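Local coordinates for uncharacterized protein (Sulfolobus solfataricus P2, PDB 2QS7) that is of unknown function but is a putative oxidoreductase of the DsrE/DsrF-like family, built on a parallel beta-sheet flanked by helices and found as a three-chain assembly, at residues G17-D20 / K21-V25; Q63-K66 / N67-Q70; Q93-I97 / G98-V102; D125-G128 / V129-L133. One frame throughout, in Å; residues are numbered along the deposited sequence. Where two conformers were deposited one is given.

Interaction 1. Residues G17-D20 / K21-V25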
loop_
_atom_site.group_PDB
_atom_site.type_symbol
_atom_site.label_atom_id
_atom_site.label_comp_id
_atom_site.label_asym_id
_atom_site.label_seq_id
_atom_site.Cartn_x
_atom_site.Cartn_y
_atom_site.Cartn_z
ATOM N N GLY A 17 4.847 4.689 -9.095
ATOM C CA GLY A 17 5.774 5.522 -9.832
ATOM C C GLY A 17 5.432 7.008 -9.844
ATOM O O GLY A 17 6.077 7.743 -10.544
ATOM N N THR A 18 4.452 7.443 -9.064
ATOM C CA THR A 18 4.094 8.853 -8.999
ATOM C C THR A 18 5.002 9.522 -7.971
ATOM O O THR A 18 5.478 8.897 -7.044
ATOM C CB THR A 18 2.599 9.064 -8.686
ATOM O OG1 THR A 18 2.249 8.369 -7.478
ATOM C CG2 THR A 18 1.762 8.527 -9.811
ATOM N N ILE A 19 5.229 10.815 -8.142
ATOM C CA ILE A 19 6.149 11.543 -7.285
ATOM C C ILE A 19 5.713 11.551 -5.827
ATOM O O ILE A 19 6.562 11.466 -4.953
ATOM C CB ILE A 19 6.408 13.002 -7.805
ATOM C CG1 ILE A 19 7.600 13.651 -7.099
ATOM C CG2 ILE A 19 5.175 13.888 -7.655
ATOM C CD1 ILE A 19 8.897 12.972 -7.381
ATOM N N ASP A 20 4.410 11.622 -5.576
ATOM C CA ASP A 20 3.914 11.660 -4.204
ATOM C C ASP A 20 4.142 10.358 -3.475
ATOM O O ASP A 20 4.160 10.348 -2.257
ATOM C CB ASP A 20 2.442 12.084 -4.135
ATOM C CG ASP A 20 1.556 11.239 -5.007
ATOM O OD1 ASP A 20 1.777 11.266 -6.244
ATOM O OD2 ASP A 20 0.632 10.584 -4.463
ATOM N N LYS A 21 4.344 9.260 -4.198
ATOM C CA LYS A 21 4.669 7.993 -3.546
ATOM C C LYS A 21 6.177 7.742 -3.510
ATOM O O LYS A 21 6.696 7.123 -2.589
ATOM C CB LYS A 21 3.911 6.835 -4.166
ATOM C CG LYS A 21 2.405 6.946 -3.910
ATOM C CD LYS A 21 1.750 5.583 -3.710
ATOM C CE LYS A 21 0.233 5.688 -3.550
ATOM N NZ LYS A 21 -0.467 4.349 -3.482
ATOM N N LEU A 22 6.898 8.269 -4.480
ATOM C CA LEU A 22 8.338 8.099 -4.496
ATOM C C LEU A 22 8.979 8.932 -3.390
ATOM O O LEU A 22 9.988 8.514 -2.839
ATOM C CB LEU A 22 8.915 8.443 -5.876
ATOM C CG LEU A 22 8.576 7.475 -7.019
ATOM C CD1 LEU A 22 8.883 8.090 -8.392
ATOM C CD2 LEU A 22 9.296 6.136 -6.815
HETATM N N MSE A 23 8.418 10.103 -3.056
HETATM C CA MSE A 23 8.977 10.919 -1.958
HETATM C C MSE A 23 9.030 10.183 -0.617
HETATM O O MSE A 23 10.071 10.178 0.014
HETATM C CB MSE A 23 8.236 12.246 -1.815
HETATM C CG MSE A 23 8.635 13.340 -2.825
HETATM SE SE MSE A 23 10.552 13.791 -2.786
HETATM C CE MSE A 23 10.955 13.697 -0.845
ATOM N N PRO A 24 7.904 9.610 -0.160
ATOM C CA PRO A 24 7.896 8.762 1.032
ATOM C C PRO A 24 8.971 7.675 0.975
ATOM O O PRO A 24 9.580 7.346 2.000
ATOM C CB PRO A 24 6.516 8.109 0.983
ATOM C CG PRO A 24 5.696 8.946 0.205
ATOM C CD PRO A 24 6.550 9.795 -0.690
ATOM N N VAL A 25 9.153 7.037 -0.183
ATOM C CA VAL A 25 10.212 6.005 -0.331
ATOM C C VAL A 25 11.560 6.623 0.021
ATOM O O VAL A 25 12.296 6.080 0.809
ATOM C CB VAL A 25 10.264 5.409 -1.753
ATOM C CG1 VAL A 25 11.575 4.590 -1.960
ATOM C CG2 VAL A 25 9.001 4.556 -2.001
#

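Interaction 2. Residues Q63-K66 / N67-Q70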
loop_
_atom_site.group_PDB
_atom_site.type_symbol
_atom_site.label_atom_id
_atom_site.label_comp_id
_atom_site.label_asym_id
_atom_site.label_seq_id
_atom_site.Cartn_x
_atom_site.Cartn_y
_atom_site.Cartn_z
ATOM N N GLN A 63 5.008 13.188 -12.186
ATOM C CA GLN A 63 3.566 12.960 -12.209
ATOM C C GLN A 63 3.022 12.744 -10.800
ATOM O O GLN A 63 3.482 11.876 -10.106
ATOM C CB GLN A 63 3.196 11.787 -13.153
ATOM C CG GLN A 63 4.106 10.521 -13.010
ATOM C CD GLN A 63 3.463 9.186 -13.488
ATOM O OE1 GLN A 63 2.428 9.163 -14.160
ATOM N NE2 GLN A 63 4.091 8.068 -13.110
ATOM N N ILE A 64 2.068 13.572 -10.389
ATOM C CA ILE A 64 1.369 13.407 -9.117
ATOM C C ILE A 64 0.203 12.440 -9.351
ATOM O O ILE A 64 -0.322 12.325 -10.462
ATOM C CB ILE A 64 0.701 14.734 -8.621
ATOM C CG1 ILE A 64 1.708 15.849 -8.373
ATOM C CG2 ILE A 64 -0.020 14.519 -7.283
ATOM C CD1 ILE A 64 2.449 15.672 -7.066
ATOM N N ASP A 65 -0.207 11.746 -8.301
ATOM C CA ASP A 65 -1.377 10.883 -8.368
ATOM C C ASP A 65 -2.575 11.750 -8.810
ATOM O O ASP A 65 -2.845 12.782 -8.210
ATOM C CB ASP A 65 -1.622 10.249 -6.990
ATOM C CG ASP A 65 -2.753 9.223 -6.980
ATOM O OD1 ASP A 65 -3.725 9.371 -7.747
ATOM O OD2 ASP A 65 -2.692 8.264 -6.172
ATOM N N LYS A 66 -3.277 11.318 -9.855
ATOM C CA LYS A 66 -4.444 12.044 -10.335
ATOM C C LYS A 66 -5.483 12.306 -9.229
ATOM O O LYS A 66 -6.239 13.251 -9.309
ATOM C CB LYS A 66 -5.086 11.303 -11.513
ATOM C CG LYS A 66 -4.219 11.241 -12.781
ATOM C CD LYS A 66 -4.967 10.549 -13.915
ATOM C CE LYS A 66 -4.311 10.751 -15.265
ATOM N NZ LYS A 66 -5.255 10.348 -16.359
ATOM N N ASN A 67 -5.515 11.464 -8.196
ATOM C CA ASN A 67 -6.452 11.658 -7.084
ATOM C C ASN A 67 -6.198 12.932 -6.270
ATOM O O ASN A 67 -7.112 13.431 -5.579
ATOM C CB ASN A 67 -6.374 10.485 -6.124
ATOM C CG ASN A 67 -6.901 9.222 -6.707
ATOM O OD1 ASN A 67 -7.974 9.205 -7.257
ATOM N ND2 ASN A 67 -6.175 8.133 -6.530
ATOM N N TYR A 68 -4.963 13.440 -6.342
ATOM C CA TYR A 68 -4.562 14.635 -5.595
ATOM C C TYR A 68 -3.924 15.710 -6.499
ATOM O O TYR A 68 -3.055 16.445 -6.036
ATOM C CB TYR A 68 -3.560 14.252 -4.468
ATOM C CG TYR A 68 -3.892 12.968 -3.699
ATOM C CD1 TYR A 68 -4.797 12.967 -2.642
ATOM C CD2 TYR A 68 -3.316 11.770 -4.043
ATOM C CE1 TYR A 68 -5.122 11.790 -1.952
ATOM C CE2 TYR A 68 -3.628 10.579 -3.354
ATOM C CZ TYR A 68 -4.536 10.603 -2.305
ATOM O OH TYR A 68 -4.860 9.446 -1.620
ATOM N N GLU A 69 -4.336 15.797 -7.766
ATOM C CA GLU A 69 -3.806 16.817 -8.693
ATOM C C GLU A 69 -3.878 18.256 -8.151
ATOM O O GLU A 69 -2.883 18.993 -8.191
ATOM C CB GLU A 69 -4.578 16.829 -10.019
ATOM C CG GLU A 69 -4.373 15.662 -10.963
ATOM C CD GLU A 69 -5.248 15.783 -12.210
ATOM O OE1 GLU A 69 -5.867 16.853 -12.408
ATOM O OE2 GLU A 69 -5.332 14.821 -12.998
ATOM N N GLN A 70 -5.066 18.651 -7.680
ATOM C CA GLN A 70 -5.310 20.004 -7.164
ATOM C C GLN A 70 -4.284 20.424 -6.114
ATOM O O GLN A 70 -3.941 21.595 -6.012
ATOM C CB GLN A 70 -6.723 20.109 -6.577
#

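Interaction 3. Residues Q93-I97 / G98-V102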
loop_
_atom_site.group_PDB
_atom_site.type_symbol
_atom_site.label_atom_id
_atom_site.label_comp_id
_atom_site.label_asym_id
_atom_site.label_seq_id
_atom_site.Cartn_x
_atom_site.Cartn_y
_atom_site.Cartn_z
ATOM N N GLN A 93 22.048 9.017 -1.171
ATOM C CA GLN A 93 22.736 9.522 0.027
ATOM C C GLN A 93 22.613 8.494 1.141
ATOM O O GLN A 93 23.548 8.293 1.903
ATOM C CB GLN A 93 22.163 10.863 0.498
ATOM N N ALA A 94 21.458 7.840 1.231
ATOM C CA ALA A 94 21.248 6.817 2.260
ATOM C C ALA A 94 22.231 5.668 2.061
ATOM O O ALA A 94 22.774 5.161 3.037
ATOM C CB ALA A 94 19.829 6.315 2.261
ATOM N N LYS A 95 22.477 5.275 0.798
ATOM C CA LYS A 95 23.438 4.201 0.508
ATOM C C LYS A 95 24.823 4.562 0.990
ATOM O O LYS A 95 25.542 3.694 1.431
ATOM C CB LYS A 95 23.539 3.868 -0.981
ATOM C CG LYS A 95 22.341 3.217 -1.560
ATOM C CD LYS A 95 22.532 2.818 -3.024
ATOM C CE LYS A 95 23.384 1.576 -3.193
ATOM N NZ LYS A 95 23.403 1.155 -4.645
ATOM N N GLU A 96 25.199 5.833 0.870
ATOM C CA GLU A 96 26.522 6.293 1.313
ATOM C C GLU A 96 26.604 6.307 2.839
ATOM O O GLU A 96 27.625 5.976 3.406
ATOM C CB GLU A 96 26.828 7.690 0.748
ATOM C CG GLU A 96 26.856 7.769 -0.808
ATOM C CD GLU A 96 26.873 9.219 -1.372
ATOM O OE1 GLU A 96 26.854 10.190 -0.569
ATOM O OE2 GLU A 96 26.887 9.387 -2.629
ATOM N N ILE A 97 25.511 6.667 3.496
ATOM C CA ILE A 97 25.450 6.775 4.958
ATOM C C ILE A 97 25.264 5.439 5.687
ATOM O O ILE A 97 25.901 5.205 6.708
ATOM C CB ILE A 97 24.305 7.796 5.345
ATOM C CG1 ILE A 97 24.906 9.190 5.503
ATOM C CG2 ILE A 97 23.545 7.410 6.623
ATOM C CD1 ILE A 97 25.662 9.697 4.266
ATOM N N GLY A 98 24.384 4.581 5.170
ATOM C CA GLY A 98 24.069 3.331 5.821
ATOM C C GLY A 98 24.102 2.140 4.912
ATOM O O GLY A 98 24.814 2.138 3.906
ATOM N N GLU A 99 23.316 1.131 5.279
ATOM C CA GLU A 99 23.253 -0.147 4.560
ATOM C C GLU A 99 21.931 -0.187 3.787
ATOM O O GLU A 99 20.896 -0.529 4.318
ATOM C CB GLU A 99 23.392 -1.293 5.586
ATOM C CG GLU A 99 23.678 -2.683 4.979
ATOM N N VAL A 100 21.991 0.223 2.532
ATOM C CA VAL A 100 20.831 0.289 1.692
ATOM C C VAL A 100 21.133 -0.500 0.427
ATOM O O VAL A 100 22.191 -0.305 -0.192
ATOM C CB VAL A 100 20.482 1.770 1.321
ATOM C CG1 VAL A 100 19.286 1.820 0.333
ATOM C CG2 VAL A 100 20.214 2.563 2.564
ATOM N N LYS A 101 20.214 -1.402 0.063
ATOM C CA LYS A 101 20.341 -2.195 -1.151
ATOM C C LYS A 101 19.135 -1.942 -2.039
ATOM O O LYS A 101 17.996 -1.908 -1.559
ATOM C CB LYS A 101 20.438 -3.674 -0.831
ATOM C CG LYS A 101 21.708 -4.065 -0.081
ATOM C CD LYS A 101 22.890 -4.011 -0.992
ATOM C CE LYS A 101 24.187 -4.371 -0.272
ATOM N NZ LYS A 101 24.773 -3.208 0.499
ATOM N N VAL A 102 19.415 -1.738 -3.320
ATOM C CA VAL A 102 18.410 -1.445 -4.317
ATOM C C VAL A 102 18.357 -2.582 -5.286
ATOM O O VAL A 102 19.363 -2.913 -5.922
ATOM C CB VAL A 102 18.757 -0.137 -5.036
ATOM C CG1 VAL A 102 17.775 0.189 -6.159
ATOM C CG2 VAL A 102 18.802 0.992 -4.006
#

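Interaction 4. Residues D125-G128 / V129-L133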
loop_
_atom_site.group_PDB
_atom_site.type_symbol
_atom_site.label_atom_id
_atom_site.label_comp_id
_atom_site.label_asym_id
_atom_site.label_seq_id
_atom_site.Cartn_x
_atom_site.Cartn_y
_atom_site.Cartn_z
ATOM N N ASP A 125 21.189 -5.141 -7.821
ATOM C CA ASP A 125 20.967 -6.424 -8.451
ATOM C C ASP A 125 19.557 -6.536 -8.989
ATOM O O ASP A 125 18.688 -5.771 -8.618
ATOM C CB ASP A 125 21.208 -7.556 -7.437
ATOM C CG ASP A 125 21.598 -8.875 -8.106
ATOM O OD1 ASP A 125 21.564 -8.979 -9.372
ATOM O OD2 ASP A 125 21.956 -9.815 -7.360
ATOM N N VAL A 126 19.367 -7.505 -9.887
ATOM C CA VAL A 126 18.083 -7.814 -10.502
ATOM C C VAL A 126 17.704 -9.147 -9.911
ATOM O O VAL A 126 18.483 -10.100 -10.007
ATOM C CB VAL A 126 18.156 -7.943 -12.048
ATOM C CG1 VAL A 126 16.890 -8.596 -12.607
ATOM C CG2 VAL A 126 18.368 -6.580 -12.684
ATOM N N VAL A 127 16.536 -9.212 -9.283
ATOM C CA VAL A 127 16.124 -10.402 -8.584
ATOM C C VAL A 127 14.633 -10.630 -8.734
ATOM O O VAL A 127 13.884 -9.776 -9.213
ATOM C CB VAL A 127 16.444 -10.257 -7.079
ATOM C CG1 VAL A 127 17.890 -9.845 -6.872
ATOM C CG2 VAL A 127 15.544 -9.251 -6.401
ATOM N N GLY A 128 14.226 -11.811 -8.330
ATOM C CA GLY A 128 12.829 -12.185 -8.315
ATOM C C GLY A 128 12.239 -12.059 -6.917
ATOM O O GLY A 128 12.916 -11.743 -5.933
ATOM N N VAL A 129 10.949 -12.369 -6.863
ATOM C CA VAL A 129 10.105 -12.286 -5.666
ATOM C C VAL A 129 10.569 -13.023 -4.478
ATOM O O VAL A 129 10.598 -12.481 -3.390
ATOM C CB VAL A 129 8.637 -12.800 -5.974
ATOM C CG1 VAL A 129 8.077 -13.787 -4.874
ATOM C CG2 VAL A 129 7.731 -11.599 -6.264
ATOM N N ALA A 130 10.894 -14.283 -4.639
ATOM C CA ALA A 130 11.345 -15.037 -3.491
ATOM C C ALA A 130 12.576 -14.431 -2.846
ATOM O O ALA A 130 12.803 -14.549 -1.630
ATOM C CB ALA A 130 11.686 -16.491 -3.865
ATOM N N THR A 131 13.429 -13.869 -3.688
ATOM C CA THR A 131 14.642 -13.268 -3.184
ATOM C C THR A 131 14.256 -12.137 -2.256
ATOM O O THR A 131 14.773 -12.010 -1.151
ATOM C CB THR A 131 15.560 -12.838 -4.352
ATOM O OG1 THR A 131 15.665 -13.926 -5.317
ATOM C CG2 THR A 131 16.910 -12.498 -3.815
ATOM N N PHE A 132 13.283 -11.340 -2.680
ATOM C CA PHE A 132 12.912 -10.228 -1.840
ATOM C C PHE A 132 12.161 -10.673 -0.573
ATOM O O PHE A 132 12.428 -10.132 0.467
ATOM C CB PHE A 132 12.267 -9.077 -2.645
ATOM C CG PHE A 132 12.526 -7.721 -2.046
ATOM C CD1 PHE A 132 13.750 -7.086 -2.251
ATOM C CD2 PHE A 132 11.580 -7.100 -1.253
ATOM C CE1 PHE A 132 14.009 -5.860 -1.680
ATOM C CE2 PHE A 132 11.835 -5.866 -0.688
ATOM C CZ PHE A 132 13.056 -5.252 -0.899
ATOM N N LEU A 133 11.333 -11.680 -0.635
ATOM C CA LEU A 133 10.744 -12.204 0.545
ATOM C C LEU A 133 11.766 -12.656 1.538
ATOM O O LEU A 133 11.568 -12.538 2.760
ATOM C CB LEU A 133 9.909 -13.463 0.227
ATOM C CG LEU A 133 8.392 -13.476 -0.078
ATOM C CD1 LEU A 133 7.988 -12.401 -1.003
ATOM C CD2 LEU A 133 8.034 -14.856 -0.657
HETATM O O HOH W 1 16.622 -13.953 -7.610
#

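Interaction 1. Residues G17-D20 / K21-V25
L22 leans back over the carbonyls of G17 and T18 where helix 19-34 begins, the helix of the beta-alpha-beta crossover that leads from strand 9-14 to strand 38-43. T18 is the N-cap residue. Its hydroxyl makes no capping bond, and it is the carbonyl that starts the helix: T18 O accepts L22 N at 3.0 Å, nearly in line with its C=O, and also K21 N at 3.1 Å, which sits well above the carbonyl plane. Two N-H groups of the first turn thus converge on one oxygen.

Followed outward, L22 has CB beside T18 O and I19 O. Its CG, anti to the carbonyl carbon (chi1 -69°), is turned back toward the start of the helix and comes within 3.4 Å of T18 O. CD1 then ends 3.6 Å from G17 O. Leucine suits the place because its branched apolar end packs on V14 and W87, while CG and CD1 pass over the carbonyls.

I19 and selenomethionine M23, one turn apart, form the neighbouring apolar strip, CG1 of I19 lying 4.4 Å from CG of M23, and M23 N is bonded to I19 O. D20 carries the polar side. Its OD1 accepts the backbone N of D65, with a weak bond from T18 OG1, and OD2 is bonded to W46 of a second subunit. P24 has no N-H to give D20 O, and the helix kinks there; CD of the P24 ring is crowded to 2.9 Å from D20 O.

Interaction 2. Residues Q63-K66 / N67-Q70
The Y68 ring meets D65 at its edge and N67 on one face. D65 CB lies near the ring plane, 3.7 Å from Y68 CD2, and the D65 carboxylate is turned almost perpendicular to the ring, with OD2 beside CE2. On the face, N67 CB sits 3.8 Å above the plane, displaced toward the rim. The D65 carboxylate and the N67 amide are themselves inclined by 44°.

CG of D65 points away from its own backbone N (chi1 -175°), which carries the carboxylate forward along the chain. There OD1 accepts N67 N at 2.8 Å in a nearly straight bond (167°), although the donor approaches from above the carboxylate plane. This is an Asx turn, with D65 opening a short 3-10 turn in the long loop between helices 53-57 and 72-81, and D65 O closes the same turn by accepting Y68 N at 2.9 Å. Aspartate suits the position, being short enough to reach the N-H two residues on.

On the outer side K66 and E69 run side by side, CG of E69 3.5 Å from K66 O, while their charged ends stay apart. The polar ends serve the trimer: N67 OD1 accepts K66 N of a second subunit, D65 OD1 is bonded to N67 ND2 of a third, and Y68 stacks on W46 of the second subunit while its OH is bonded to G17 N of that chain.

Interaction 3. Residues Q93-I97 / G98-V102
K95 and V100 pack against each other across the turn where helix 87-97 passes into strand 99-105, a helix-to-strand connection of the alpha/beta fold. The axes of 93-97 and 99-102 approach to 6.3 Å, their directions 135° apart.

The tight side is apolar. V100 faces the helix: CG2 lies 3.8 Å from A94 CB, while CB and CG1 lie along K95 CG, CB at 3.7 Å. Small alanine lets the strand come close, and T29 and A33 of helix 19-34 touch both A94 and V100. K95 crosses the valine at about a right angle; its chain bends at chi3 (76°), keeping CE near V100 O and leading the amine on to F122 O and a salt bridge with D124. A long lysine serves here, its methylenes packing while its charge is met beyond them.

The more open side lies at the end of the helix, where E96 points away from the strand and I97 is exposed. G98, the first residue to leave helical angles, takes an extended conformation at the margin of the usual region, where a CB would sit tight against I97 C, so glycine is well placed. Its N-H still closes the last turn, G98 N lying 2.7 Å from A94 O and nearly in line with that carbonyl.

Interaction 4. Residues D125-G128 / V129-L133
V127 and T131 touch through their branched carbons at a beta-alpha connection of the alpha/beta fold, where strand 125-127, an outer strand of the chain's parallel sheet, runs through the N-cap residue G128 into helix 129-136. V127 CB is 3.9 Å from T131 CB, and the two side chains pass at a slant, with T131 CG2 over V127 CB and CG1. Valine suits the strand, and threonine offers a methyl to it and a hydroxyl to the water at the helix start.

G128 belongs to the same shell. Its carbonyl begins the helix: G128 O accepts F132 N at 3.3 Å, in the carbonyl plane, with T131 N making a weak bond to the same oxygen. T131 CB comes within 3.3 Å of G128 O as well. CG2 of T131 lies anti to its backbone N, which leaves OG1 on the side facing G128 (chi1 -47°).

Further out, V127 is held by backbone bonds to A104 and S106 and packs on F103 and F42. V129, A130 and L133 are packed on L28, S35 and Y37 of a third subunit. On the outer side one water joins the strand end to the helix: it accepts G128 N at 3.3 Å and lies 2.5 Å from T131 OG1.

In the fold
From the N terminus, interaction 1 starts the crossover helix 19-34 after strand 9-14, interaction 2 turns the long loop before helix 72-81, interaction 3 passes from helix 87-97 into strand 99-105, and interaction 4 leads from strand 125-127 into helix 129-136. All four are local turns set in series, so none nests in or crosses another. Interactions 1 and 2 touch, pinning the loop to the start of the helix, and both lie at subunit interfaces, as does interaction 4, whereas no other chain touches interaction 3. Interactions 3 and 4, about 18 Å apart between centres, reach neighbouring strands of one sheet. Interactions 2 and 4 lie about 30 Å apart between centres, on opposite sides of the chain's centre.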